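Side-chain contacts in urocanate hydratase (Paenibacillus sp. Soil724D2, PDB 7NED), which probably catalyses the addition of water to thiourocanate, a step of bacterial ergothioneine breakdown, and binds NAD+ and urocanate: residues E11-G16 with A21-L26; G16-A21 with A88-M93; E106-L111 with G115-G120; R148-G153 with G307-D312; G406-L411 with H434-S439. All coordinates share one frame; numbering follows the deposited sequence.

Contact 1 (E11-G16 with A21-L26); sequences ELRCKG and ALLRML
In the urocanase N-terminal domain, the loop ahead of helix 17-31 folds back along that helix, so that Arg13 and Cys14 meet Leu23, while Arg24 reaches Glu11. Gly16 is the N-cap of the helix. Leu23 is the hub of the contact. Its CG stands anti to its backbone N (chi1 175°), and this turns the branch toward the loop, with CD2 leading. CD2 lies over one face of the Arg13 guanidinium, 3.3 Å above the plane and shifted toward the rim. The two side chains cross at about a right angle. The same methyl also packs on Cys14, with Leu23 CD2 3.8 Å from Cys14 SG. At the edge of the Arg13 guanidinium, Arg13 NH2 comes within 3.5 Å of Arg24 CG, so the second arginine lends its aliphatic part here.

Arg13 and Arg24 share one acid: Glu20 OE2 forms salt bridges with Arg13 NE and Arg24 NE. This probably balances the two charges, whose Arg13 NH2 and Arg24 NE lie 4.0 Å apart. The guanidinium planes are turned 69° from each other. Arg13 has a second acid, its NH1 forming a salt bridge with Glu27, and Arg24 NH1 is hydrogen-bonded to the carbonyls of Gly9 and Leu356. Leu23 also touches Val59 and Leu62 of helix 52-64. The extended chain of Arg24 places NH2 beside the loop backbone, where Glu11 O lies at the guanidinium edge, in its plane, 3.2 Å from Arg24 NH2.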
# COMPACT_ATOMS: atom_id res chain seq x y z
N GLU A 11 -9.24 35.36 -6.74
CA GLU A 11 -10.42 35.31 -5.90
C GLU A 11 -10.51 33.92 -5.30
O GLU A 11 -10.64 32.94 -6.03
CB GLU A 11 -11.68 35.65 -6.68
CG GLU A 11 -12.89 35.70 -5.77
CD GLU A 11 -14.18 36.07 -6.49
OE1 GLU A 11 -14.19 36.16 -7.73
OE2 GLU A 11 -15.17 36.32 -5.79
N LEU A 12 -10.43 33.85 -3.98
CA LEU A 12 -10.57 32.56 -3.30
C LEU A 12 -12.00 32.05 -3.33
O LEU A 12 -12.94 32.80 -3.02
CB LEU A 12 -10.10 32.71 -1.86
CG LEU A 12 -8.60 32.77 -1.58
CD1 LEU A 12 -8.39 32.90 -0.07
CD2 LEU A 12 -7.96 31.48 -2.09
N ARG A 13 -12.19 30.78 -3.67
CA ARG A 13 -13.47 30.13 -3.43
C ARG A 13 -13.45 29.28 -2.16
O ARG A 13 -14.51 28.93 -1.65
CB ARG A 13 -13.86 29.26 -4.63
CG ARG A 13 -13.93 30.12 -5.90
CD ARG A 13 -13.96 29.23 -7.10
NE ARG A 13 -12.69 28.55 -7.20
CZ ARG A 13 -12.47 27.56 -8.05
NH1 ARG A 13 -13.45 27.16 -8.83
NH2 ARG A 13 -11.28 26.98 -8.11
N CYS A 14 -12.27 28.99 -1.66
CA CYS A 14 -12.07 28.17 -0.48
C CYS A 14 -11.63 29.06 0.66
O CYS A 14 -11.46 30.27 0.51
CB CYS A 14 -11.01 27.11 -0.75
SG CYS A 14 -11.37 26.11 -2.18
N LYS A 15 -11.43 28.43 1.82
CA LYS A 15 -11.06 29.17 3.01
C LYS A 15 -9.62 29.62 3.01
O LYS A 15 -9.28 30.53 3.77
CB LYS A 15 -11.34 28.32 4.26
CG LYS A 15 -12.84 28.21 4.53
CD LYS A 15 -13.14 27.46 5.74
CE LYS A 15 -14.64 27.49 6.02
NZ LYS A 15 -14.97 26.43 7.00
N GLY A 16 -8.77 29.04 2.16
CA GLY A 16 -7.38 29.46 2.05
C GLY A 16 -6.79 29.00 0.73
O GLY A 16 -7.42 28.28 -0.05
N ALA A 21 -5.67 25.74 -4.05
CA ALA A 21 -4.71 25.17 -4.99
C ALA A 21 -5.14 23.77 -5.40
O ALA A 21 -5.16 23.44 -6.59
CB ALA A 21 -3.30 25.15 -4.38
N LEU A 22 -5.55 22.95 -4.42
CA LEU A 22 -5.98 21.60 -4.76
C LEU A 22 -7.24 21.63 -5.61
O LEU A 22 -7.38 20.81 -6.52
CB LEU A 22 -6.21 20.77 -3.48
CG LEU A 22 -4.97 20.71 -2.58
CD1 LEU A 22 -5.24 19.87 -1.30
CD2 LEU A 22 -3.73 20.17 -3.35
N LEU A 23 -8.18 22.52 -5.29
CA LEU A 23 -9.40 22.62 -6.10
C LEU A 23 -9.06 23.00 -7.54
O LEU A 23 -9.58 22.41 -8.50
CB LEU A 23 -10.37 23.66 -5.50
CG LEU A 23 -11.64 23.94 -6.33
CD1 LEU A 23 -12.44 22.63 -6.53
CD2 LEU A 23 -12.47 25.01 -5.66
N ARG A 24 -8.17 23.96 -7.71
CA ARG A 24 -7.80 24.35 -9.07
C ARG A 24 -7.03 23.26 -9.79
O ARG A 24 -7.11 23.16 -11.01
CB ARG A 24 -6.99 25.64 -9.03
CG ARG A 24 -7.86 26.80 -8.61
CD ARG A 24 -7.12 28.13 -8.74
NE ARG A 24 -7.97 29.20 -8.21
CZ ARG A 24 -7.76 30.50 -8.46
NH1 ARG A 24 -6.72 30.90 -9.22
NH2 ARG A 24 -8.59 31.39 -7.95
N MET A 25 -6.22 22.47 -9.06
CA MET A 25 -5.54 21.38 -9.73
C MET A 25 -6.53 20.32 -10.20
O MET A 25 -6.38 19.72 -11.28
CB MET A 25 -4.50 20.79 -8.76
CG MET A 25 -3.34 21.70 -8.58
SD MET A 25 -2.16 20.91 -7.53
CE MET A 25 -1.16 19.92 -8.68
N LEU A 26 -7.56 20.07 -9.40
CA LEU A 26 -8.63 19.19 -9.85
C LEU A 26 -9.28 19.72 -11.12
O LEU A 26 -9.44 19.00 -12.12
CB LEU A 26 -9.67 19.01 -8.73
CG LEU A 26 -10.99 18.35 -9.10
CD1 LEU A 26 -10.81 16.96 -9.72
CD2 LEU A 26 -11.93 18.28 -7.90

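Contact 2 (G16-A21 with A88-M93); sequences GWRQEA and APLIVM
Leu90 CD1 is the atom that meets the helix. It touches Arg18 CB at 3.6 Å and Gln19 CG at 4.0 Å, and so sits where two successive side chains leave the backbone. The Leu90 and Gln19 side chains cross at about a right angle. Beyond this apolar touch, Arg18 reaches toward Ala88 through a water. Arg18 NH2 gives a weak hydrogen bond to the water at 2.9 Å, and the water gives another weak one to Ala88 O at 2.8 Å. The Arg18 chain turns at chi3 (59°), which brings its guanidinium round to this loop.

The next shell holds the polar ends of Arg18 and Gln19. Arg18 NE forms a salt bridge with Asp474, and its NH1 forms one with Glu67 and a hydrogen bond with Arg86 O, while Gln19, bent at chi2, has its NE2 hydrogen-bonded to Leu65 O. The buried guanidinium therefore has acids on two of its nitrogens. Gly16 lies close to Gln19 OE1, where a beta carbon would collide. Ser470 of the second subunit packs on Ala88 and Pro89.

The contact joins the first turn of helix 17-31 to the start of strand 91-95 in the mixed sheet. Leu90 also touches Leu22 one turn along the helix. Strand 91-95 lies between strands 69-74 and 475-480, parallel to both.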
# COMPACT_ATOMS: atom_id res chain seq x y z
N GLY A 16 -8.77 29.04 2.16
CA GLY A 16 -7.38 29.46 2.05
C GLY A 16 -6.79 29.00 0.73
O GLY A 16 -7.42 28.28 -0.05
N TRP A 17 -5.56 29.42 0.49
CA TRP A 17 -4.92 29.15 -0.80
C TRP A 17 -4.40 27.72 -0.90
O TRP A 17 -4.25 27.20 -2.01
CB TRP A 17 -3.77 30.12 -1.05
CG TRP A 17 -4.23 31.27 -1.90
CD1 TRP A 17 -4.49 32.55 -1.49
CD2 TRP A 17 -4.55 31.23 -3.31
NE1 TRP A 17 -4.94 33.32 -2.56
CE2 TRP A 17 -4.99 32.53 -3.68
CE3 TRP A 17 -4.49 30.24 -4.29
CZ2 TRP A 17 -5.37 32.85 -5.00
CZ3 TRP A 17 -4.88 30.57 -5.62
CH2 TRP A 17 -5.30 31.86 -5.94
N ARG A 18 -4.09 27.08 0.22
CA ARG A 18 -3.72 25.68 0.11
C ARG A 18 -4.90 24.87 -0.38
O ARG A 18 -4.75 23.99 -1.23
CB ARG A 18 -3.20 25.17 1.46
CG ARG A 18 -1.93 25.88 1.88
CD ARG A 18 -1.48 25.53 3.30
NE ARG A 18 -1.24 24.11 3.43
CZ ARG A 18 -1.10 23.48 4.60
NH1 ARG A 18 -1.19 24.17 5.74
NH2 ARG A 18 -0.88 22.17 4.63
N GLN A 19 -6.09 25.16 0.14
CA GLN A 19 -7.26 24.42 -0.31
C GLN A 19 -7.61 24.81 -1.74
O GLN A 19 -7.90 23.95 -2.58
CB GLN A 19 -8.44 24.71 0.62
CG GLN A 19 -8.20 24.40 2.12
CD GLN A 19 -7.66 25.59 2.89
OE1 GLN A 19 -6.76 26.30 2.42
NE2 GLN A 19 -8.20 25.83 4.06
N GLU A 20 -7.57 26.10 -2.03
CA GLU A 20 -7.87 26.56 -3.39
C GLU A 20 -6.94 25.91 -4.41
O GLU A 20 -7.36 25.58 -5.54
CB GLU A 20 -7.75 28.08 -3.43
CG GLU A 20 -8.05 28.71 -4.81
CD GLU A 20 -9.55 28.82 -5.09
OE1 GLU A 20 -10.35 28.87 -4.13
OE2 GLU A 20 -9.94 28.90 -6.29
N ALA A 21 -5.67 25.74 -4.05
CA ALA A 21 -4.71 25.17 -4.99
C ALA A 21 -5.14 23.77 -5.40
O ALA A 21 -5.16 23.44 -6.59
CB ALA A 21 -3.30 25.15 -4.38
N ALA A 88 -0.26 18.87 8.53
CA ALA A 88 -0.60 17.57 7.99
C ALA A 88 -1.24 17.76 6.63
O ALA A 88 -1.78 18.83 6.35
CB ALA A 88 -1.58 16.83 8.91
N PRO A 89 -1.21 16.76 5.76
CA PRO A 89 -1.90 16.88 4.47
C PRO A 89 -3.34 17.35 4.60
O PRO A 89 -4.04 17.05 5.57
CB PRO A 89 -1.83 15.46 3.90
CG PRO A 89 -0.50 14.93 4.43
CD PRO A 89 -0.43 15.51 5.86
N LEU A 90 -3.78 18.12 3.59
CA LEU A 90 -5.19 18.46 3.48
C LEU A 90 -5.98 17.31 2.90
O LEU A 90 -7.18 17.15 3.19
CB LEU A 90 -5.38 19.69 2.60
CG LEU A 90 -5.00 21.00 3.27
CD1 LEU A 90 -4.96 22.06 2.15
CD2 LEU A 90 -6.03 21.36 4.30
N ILE A 91 -5.34 16.50 2.07
CA ILE A 91 -5.97 15.33 1.47
C ILE A 91 -5.00 14.16 1.56
O ILE A 91 -3.82 14.30 1.19
CB ILE A 91 -6.34 15.59 -0.01
CG1 ILE A 91 -7.47 16.62 -0.07
CG2 ILE A 91 -6.81 14.29 -0.66
CD1 ILE A 91 -7.76 17.05 -1.52
N VAL A 92 -5.48 13.00 2.02
CA VAL A 92 -4.79 11.75 1.75
C VAL A 92 -5.75 10.92 0.93
O VAL A 92 -6.95 10.88 1.21
CB VAL A 92 -4.35 10.99 3.03
CG1 VAL A 92 -3.40 11.87 3.86
CG2 VAL A 92 -5.56 10.56 3.85
N MET A 93 -5.23 10.26 -0.10
CA MET A 93 -6.07 9.44 -0.95
C MET A 93 -5.36 8.15 -1.34
O MET A 93 -4.13 8.10 -1.41
CB MET A 93 -6.48 10.23 -2.22
CG MET A 93 -5.36 11.00 -2.86
SD MET A 93 -5.82 11.36 -4.60
CE MET A 93 -6.86 12.75 -4.21
O HOH W 1 0.65 20.08 5.84

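Contact 3 (E106-L111 with G115-G120); sequences ENFYRL and GLLIWG
Phe108 and Leu117 make the tight part of this contact. Leu117 CD1 lies 3.4 Å from Phe108 CE1, coming obliquely to the ring. Trp119 adds its CB, 3.7 Å from Phe108 CZ, and its backbone N stands at the ring edge, in plane. The other Leu117 methyl, CD2, packs 3.7 Å from Leu111 CB. Leu117 CG sits between its backbone N and carbonyl carbon (chi1 59°), and from there its two methyls serve Phe108 and Leu111 separately. With an alanine here in place of Phe108, Leu117 CD1 and Trp119 CB would probably lose their shared neighbour, and a gap would probably open beside Trp119, whose side chain is about 4 Å from the bound NAD.

Helix 105-113 ends in a Schellman motif. Leu116 N bonds back to Leu111 O at 3.0 Å with an N-H...O angle of 162°. Gly115, at phi 86°, makes the turn, and a beta carbon there would jam against the preceding carbonyl.

The side toward the helix end is more open to solvent: Gly115 is exposed, Leu111 and Leu116 partly so. These leucines meet through Leu111 CD2 and Leu116 CD1 at 3.7 Å. In the second subunit Gly453 packs on Leu111 and Asp452 on Leu116.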
# COMPACT_ATOMS: atom_id res chain seq x y z
N GLU A 106 -9.57 -8.36 -14.86
CA GLU A 106 -10.94 -8.82 -14.84
C GLU A 106 -11.64 -8.37 -13.58
O GLU A 106 -12.70 -7.90 -13.64
CB GLU A 106 -11.04 -10.31 -15.07
N ASN A 107 -11.01 -8.53 -12.43
CA ASN A 107 -11.52 -8.01 -11.21
C ASN A 107 -11.67 -6.52 -11.28
O ASN A 107 -12.67 -6.00 -10.78
CB ASN A 107 -10.60 -8.41 -10.06
CG ASN A 107 -11.02 -9.70 -9.36
OD1 ASN A 107 -12.23 -9.94 -9.26
ND2 ASN A 107 -10.08 -10.53 -8.90
N PHE A 108 -10.70 -5.80 -11.82
CA PHE A 108 -10.82 -4.34 -11.93
C PHE A 108 -12.10 -3.93 -12.68
O PHE A 108 -12.87 -3.09 -12.20
CB PHE A 108 -9.59 -3.76 -12.65
CG PHE A 108 -9.77 -2.34 -13.05
CD1 PHE A 108 -9.47 -1.32 -12.16
CD2 PHE A 108 -10.26 -2.03 -14.32
CE1 PHE A 108 -9.66 -0.01 -12.49
CE2 PHE A 108 -10.46 -0.72 -14.67
CZ PHE A 108 -10.15 0.31 -13.75
N TYR A 109 -12.31 -4.48 -13.88
CA TYR A 109 -13.47 -4.05 -14.66
C TYR A 109 -14.76 -4.33 -13.91
O TYR A 109 -15.69 -3.52 -13.95
CB TYR A 109 -13.50 -4.74 -16.02
CG TYR A 109 -12.31 -4.39 -16.89
CD1 TYR A 109 -11.96 -3.07 -17.11
CD2 TYR A 109 -11.50 -5.39 -17.43
CE1 TYR A 109 -10.86 -2.74 -17.92
CE2 TYR A 109 -10.38 -5.07 -18.22
CZ TYR A 109 -10.06 -3.75 -18.43
OH TYR A 109 -8.96 -3.43 -19.23
N ARG A 110 -14.86 -5.51 -13.31
CA ARG A 110 -16.05 -5.88 -12.56
C ARG A 110 -16.30 -4.90 -11.42
O ARG A 110 -17.42 -4.41 -11.22
CB ARG A 110 -15.92 -7.32 -12.07
N LEU A 111 -15.24 -4.56 -10.68
CA LEU A 111 -15.42 -3.63 -9.58
C LEU A 111 -15.70 -2.22 -10.08
O LEU A 111 -16.45 -1.47 -9.45
CB LEU A 111 -14.20 -3.64 -8.66
CG LEU A 111 -13.98 -4.93 -7.89
CD1 LEU A 111 -12.59 -4.97 -7.23
CD2 LEU A 111 -15.08 -5.14 -6.84
N GLY A 115 -19.25 0.16 -9.47
CA GLY A 115 -19.20 1.45 -8.80
C GLY A 115 -18.26 1.51 -7.60
O GLY A 115 -18.32 2.46 -6.83
N LEU A 116 -17.36 0.53 -7.44
CA LEU A 116 -16.52 0.45 -6.24
C LEU A 116 -15.13 1.07 -6.41
O LEU A 116 -14.47 1.37 -5.40
CB LEU A 116 -16.38 -1.01 -5.81
CG LEU A 116 -17.67 -1.58 -5.16
CD1 LEU A 116 -17.49 -3.08 -5.00
CD2 LEU A 116 -17.91 -0.98 -3.78
N LEU A 117 -14.67 1.30 -7.63
CA LEU A 117 -13.35 1.90 -7.77
C LEU A 117 -13.20 2.53 -9.15
O LEU A 117 -14.07 2.41 -10.02
CB LEU A 117 -12.24 0.88 -7.52
CG LEU A 117 -12.31 -0.30 -8.48
CD1 LEU A 117 -11.72 -0.01 -9.81
CD2 LEU A 117 -11.38 -1.35 -7.82
N ILE A 118 -12.07 3.21 -9.33
CA ILE A 118 -11.81 3.87 -10.59
C ILE A 118 -10.30 3.57 -10.69
O ILE A 118 -9.66 3.23 -9.68
CB ILE A 118 -12.14 5.38 -10.36
CG1 ILE A 118 -12.29 6.09 -11.59
CG2 ILE A 118 -10.97 6.10 -9.67
CD1 ILE A 118 -13.59 5.38 -12.07
N TRP A 119 -9.71 3.59 -11.87
CA TRP A 119 -8.24 3.66 -11.96
C TRP A 119 -7.82 5.12 -11.93
O TRP A 119 -8.37 5.93 -12.67
CB TRP A 119 -7.69 3.04 -13.25
CG TRP A 119 -6.18 3.07 -13.37
CD1 TRP A 119 -5.27 2.72 -12.41
CD2 TRP A 119 -5.40 3.47 -14.51
NE1 TRP A 119 -3.98 2.86 -12.89
CE2 TRP A 119 -4.04 3.32 -14.17
CE3 TRP A 119 -5.73 3.97 -15.77
CZ2 TRP A 119 -3.01 3.65 -15.04
CZ3 TRP A 119 -4.71 4.29 -16.65
CH2 TRP A 119 -3.37 4.12 -16.29
N GLY A 120 -6.83 5.45 -11.09
CA GLY A 120 -6.43 6.84 -10.98
C GLY A 120 -5.28 7.27 -11.87
O GLY A 120 -4.80 8.40 -11.73

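Contact 4 (R148-G153 with G307-D312); sequences RLHFNG and GAIVFD
Asp312 OD1 accepts hydrogen bonds from Gly314 N and Asn315 N. Asp312 lies on strand 309-312, whose first residue, Ile309, meets His150 and Phe151. The other oxygen of Asp312, OD2, forms a salt bridge with Arg318. Strand 309-312 belongs to the parallel sheet of the Rossmann-like domain. The contact itself is apolar and lies near the surface, at the other end of the strand. It joins that end to the close of helix 133-150.

Ile309 puts its delta methyl squarely on the His150 ring. Ile309 CD1 is 3.6 Å from the ring centroid and only 2° off the ring normal, a CH-pi contact over the face. All five ring atoms of His150 are therefore nearly equally far from it. Ile309 CG1 stands anti to its carbonyl carbon (chi1 -57°), and a second bend at chi2 (-53°) sets CD1 over the imidazole. Phe151 takes the next carbon of the chain. It slides past Ile309 in the opposite direction.

The strand is flanked by strands 250-251 and 333-334. Ile146 of helix 133-150 touches both Ile309 and Phe151. Just before the strand, Gly307 closes helix 282-305 with a Schellman motif. Next to the CH-pi pair, His150 CB lies 3.8 Å above the plane of the Phe151 ring, toward its rim, and Phe151 CZ comes 4.1 Å from Ile309 CG1.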
# COMPACT_ATOMS: atom_id res chain seq x y z
N ARG A 148 23.31 9.85 -27.09
CA ARG A 148 24.64 9.69 -26.51
C ARG A 148 25.14 8.26 -26.66
O ARG A 148 26.33 8.04 -26.88
CB ARG A 148 24.65 10.11 -25.05
CG ARG A 148 24.46 11.58 -24.85
CD ARG A 148 24.75 11.98 -23.41
NE ARG A 148 23.92 11.25 -22.47
CZ ARG A 148 22.67 11.60 -22.15
NH1 ARG A 148 22.12 12.64 -22.75
NH2 ARG A 148 21.97 10.88 -21.27
N LEU A 149 24.25 7.28 -26.49
CA LEU A 149 24.72 5.90 -26.43
C LEU A 149 25.03 5.34 -27.81
O LEU A 149 25.93 4.51 -27.94
CB LEU A 149 23.68 5.01 -25.75
CG LEU A 149 23.47 5.20 -24.25
CD1 LEU A 149 22.18 4.48 -23.85
CD2 LEU A 149 24.65 4.64 -23.44
N HIS A 150 24.31 5.79 -28.84
CA HIS A 150 24.36 5.15 -30.14
C HIS A 150 24.62 6.08 -31.31
O HIS A 150 24.86 5.58 -32.41
CB HIS A 150 23.05 4.40 -30.42
CG HIS A 150 22.74 3.36 -29.39
ND1 HIS A 150 23.41 2.16 -29.33
CD2 HIS A 150 21.86 3.36 -28.36
CE1 HIS A 150 22.95 1.45 -28.31
NE2 HIS A 150 22.01 2.16 -27.71
N PHE A 151 24.55 7.40 -31.13
CA PHE A 151 24.57 8.29 -32.29
C PHE A 151 25.43 9.52 -32.04
O PHE A 151 25.10 10.61 -32.51
CB PHE A 151 23.15 8.72 -32.71
CG PHE A 151 22.20 7.57 -33.00
CD1 PHE A 151 22.32 6.82 -34.17
CD2 PHE A 151 21.17 7.28 -32.11
CE1 PHE A 151 21.43 5.76 -34.43
CE2 PHE A 151 20.30 6.24 -32.36
CZ PHE A 151 20.42 5.48 -33.51
N ASN A 152 26.51 9.38 -31.25
CA ASN A 152 27.50 10.44 -31.07
C ASN A 152 26.91 11.70 -30.48
O ASN A 152 27.39 12.80 -30.74
CB ASN A 152 28.20 10.77 -32.39
CG ASN A 152 28.97 9.63 -32.90
OD1 ASN A 152 29.90 9.19 -32.23
ND2 ASN A 152 28.61 9.11 -34.07
N GLY A 153 25.83 11.57 -29.72
CA GLY A 153 25.27 12.71 -29.06
C GLY A 153 24.24 13.51 -29.86
O GLY A 153 23.76 14.52 -29.35
N GLY A 307 18.71 -3.53 -36.67
CA GLY A 307 19.58 -2.50 -36.15
C GLY A 307 18.91 -1.30 -35.50
O GLY A 307 19.62 -0.42 -35.00
N ALA A 308 17.58 -1.24 -35.46
CA ALA A 308 16.92 -0.14 -34.78
C ALA A 308 17.18 -0.23 -33.28
O ALA A 308 17.35 -1.31 -32.73
CB ALA A 308 15.41 -0.18 -35.04
N ILE A 309 17.25 0.93 -32.64
CA ILE A 309 17.21 1.00 -31.18
C ILE A 309 15.72 0.96 -30.81
O ILE A 309 14.99 1.92 -31.06
CB ILE A 309 17.89 2.27 -30.65
CG1 ILE A 309 19.34 2.38 -31.12
CG2 ILE A 309 17.84 2.29 -29.12
CD1 ILE A 309 20.17 1.15 -30.84
N VAL A 310 15.29 -0.12 -30.19
CA VAL A 310 13.87 -0.36 -29.94
C VAL A 310 13.63 -0.40 -28.43
O VAL A 310 14.42 -0.98 -27.68
CB VAL A 310 13.44 -1.68 -30.62
CG1 VAL A 310 11.95 -2.02 -30.37
CG2 VAL A 310 13.81 -1.65 -32.13
N PHE A 311 12.56 0.25 -27.98
CA PHE A 311 12.32 0.22 -26.54
C PHE A 311 10.84 0.41 -26.24
O PHE A 311 10.06 0.94 -27.04
CB PHE A 311 13.17 1.27 -25.79
CG PHE A 311 12.75 2.69 -26.06
CD1 PHE A 311 11.87 3.34 -25.20
CD2 PHE A 311 13.21 3.35 -27.19
CE1 PHE A 311 11.47 4.65 -25.45
CE2 PHE A 311 12.83 4.68 -27.45
CZ PHE A 311 11.94 5.34 -26.58
N ASP A 312 10.47 -0.10 -25.07
CA ASP A 312 9.14 0.06 -24.49
C ASP A 312 9.07 1.38 -23.74
O ASP A 312 9.95 1.69 -22.91
CB ASP A 312 8.90 -1.15 -23.56
CG ASP A 312 7.54 -1.15 -22.88
OD1 ASP A 312 6.98 -0.07 -22.62
OD2 ASP A 312 7.07 -2.28 -22.55

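Contact 5 (G406-L411 with H434-S439); sequences GDRTKL and HLDAAS
Arg408 CG stands anti to its carbonyl carbon (chi1 -68°) and the chain then runs extended to NE, while Asp436 CG stands anti to its backbone N (chi1 -163°). The two side chains thus come from opposite directions and meet in a buried salt bridge. The grip is end-on and uses two nitrogens. Arg408 NH2 bonds to Asp436 OD1 at 2.6 Å, on the syn lone pair. Arg408 NH1 bonds to Asp436 OD2 at 2.9 Å, also on the syn side but well out of the carboxylate plane. Both oxygens lie near the guanidinium plane, and the two flat groups are turned 31° apart.

This pair joins the first turn of helix 407-420 to the break in strand 428-441 of the C-terminal domain. There Asp436 starts a type I beta turn ending at Ser439. A methionine in place of Arg408 would probably leave the buried Asp436 carboxylate without its paired N-H donors and less fixed in its rotation. Arg432 makes only a long, weak ion pair with Asp436 OD2. Arg408 NE is hydrogen-bonded to Phe403 O, a further bond that would limit its rotation. Asp433, just before this segment, lines the urocanate pocket.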
# COMPACT_ATOMS: atom_id res chain seq x y z
N GLY A 406 17.87 18.07 -3.24
CA GLY A 406 18.34 19.37 -2.81
C GLY A 406 17.97 20.44 -3.81
O GLY A 406 17.55 21.53 -3.41
N ASP A 407 18.09 20.15 -5.10
CA ASP A 407 17.67 21.12 -6.12
C ASP A 407 16.17 21.35 -6.09
O ASP A 407 15.71 22.50 -6.19
CB ASP A 407 18.11 20.65 -7.50
CG ASP A 407 19.59 20.86 -7.75
OD1 ASP A 407 20.24 21.52 -6.92
OD2 ASP A 407 20.10 20.34 -8.75
N ARG A 408 15.36 20.28 -5.94
CA ARG A 408 13.92 20.50 -5.83
C ARG A 408 13.63 21.45 -4.69
O ARG A 408 12.83 22.39 -4.83
CB ARG A 408 13.16 19.18 -5.62
CG ARG A 408 13.20 18.28 -6.81
CD ARG A 408 12.27 17.09 -6.70
NE ARG A 408 12.79 16.00 -7.52
CZ ARG A 408 12.19 14.82 -7.63
NH1 ARG A 408 11.05 14.62 -6.97
NH2 ARG A 408 12.74 13.85 -8.35
N THR A 409 14.29 21.22 -3.55
CA THR A 409 14.05 22.04 -2.37
C THR A 409 14.47 23.49 -2.62
O THR A 409 13.74 24.43 -2.29
CB THR A 409 14.84 21.45 -1.20
OG1 THR A 409 14.41 20.10 -0.99
CG2 THR A 409 14.67 22.28 0.08
N LYS A 410 15.67 23.67 -3.18
CA LYS A 410 16.17 25.00 -3.54
C LYS A 410 15.17 25.76 -4.41
O LYS A 410 14.83 26.92 -4.15
CB LYS A 410 17.51 24.84 -4.26
CG LYS A 410 18.05 26.13 -4.85
CD LYS A 410 19.47 25.94 -5.29
CE LYS A 410 19.96 27.21 -6.03
NZ LYS A 410 21.29 26.90 -6.66
N LEU A 411 14.70 25.12 -5.49
CA LEU A 411 13.72 25.77 -6.35
C LEU A 411 12.46 26.15 -5.58
O LEU A 411 11.97 27.28 -5.66
CB LEU A 411 13.38 24.84 -7.51
CG LEU A 411 12.30 25.39 -8.43
CD1 LEU A 411 12.74 26.75 -9.09
CD2 LEU A 411 12.07 24.35 -9.49
N HIS A 434 4.56 10.14 -10.81
CA HIS A 434 4.93 9.09 -9.85
C HIS A 434 6.13 8.31 -10.32
O HIS A 434 6.69 7.52 -9.54
CB HIS A 434 3.78 8.12 -9.60
CG HIS A 434 2.57 8.76 -9.01
ND1 HIS A 434 1.56 8.03 -8.44
CD2 HIS A 434 2.19 10.07 -8.92
CE1 HIS A 434 0.62 8.85 -7.99
NE2 HIS A 434 0.98 10.09 -8.27
N LEU A 435 6.55 8.51 -11.58
CA LEU A 435 7.75 7.88 -12.13
C LEU A 435 8.94 8.60 -11.52
O LEU A 435 9.52 9.52 -12.10
CB LEU A 435 7.75 7.97 -13.66
CG LEU A 435 8.81 7.12 -14.38
CD1 LEU A 435 8.38 5.65 -14.49
CD2 LEU A 435 9.15 7.78 -15.75
N ASP A 436 9.26 8.27 -10.28
CA ASP A 436 10.28 8.97 -9.51
C ASP A 436 10.87 7.96 -8.52
O ASP A 436 10.22 7.02 -8.14
CB ASP A 436 9.65 10.17 -8.81
CG ASP A 436 10.66 11.24 -8.29
OD1 ASP A 436 11.58 11.56 -8.95
OD2 ASP A 436 10.47 11.77 -7.23
N ALA A 437 12.10 8.20 -8.13
CA ALA A 437 12.85 7.32 -7.30
C ALA A 437 12.16 6.51 -6.19
O ALA A 437 12.08 5.37 -6.37
CB ALA A 437 14.12 7.94 -6.84
N ALA A 438 11.64 7.04 -5.13
CA ALA A 438 11.04 6.03 -4.15
C ALA A 438 9.54 5.84 -4.33
O ALA A 438 8.89 5.30 -3.52
CB ALA A 438 11.44 6.28 -2.75
N SER A 439 9.04 6.25 -5.46
CA SER A 439 7.60 6.33 -5.60
C SER A 439 6.86 5.50 -6.59
O SER A 439 5.70 5.67 -6.85
CB SER A 439 7.24 7.80 -5.68
OG SER A 439 7.71 8.29 -6.85

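Contacts 1 and 2 share helix 17-31. Their centres are about 9 Å apart and their segments alternate along the chain. Contact 3 follows in the same N-terminal domain, its centre about 26 Å from that of contact 2; both reach the second subunit. Contact 4 lies in the Rossmann-like domain, across the chain's centre from contacts 1 and 2, with its centre about 45 Å from that of contact 1. Contact 5 comes last, in the C-terminal domain. It reaches the same mixed sheet as contact 2. That shared sheet joins strands of the N- and C-terminal domains, while contact 4 belongs to a separate parallel sheet.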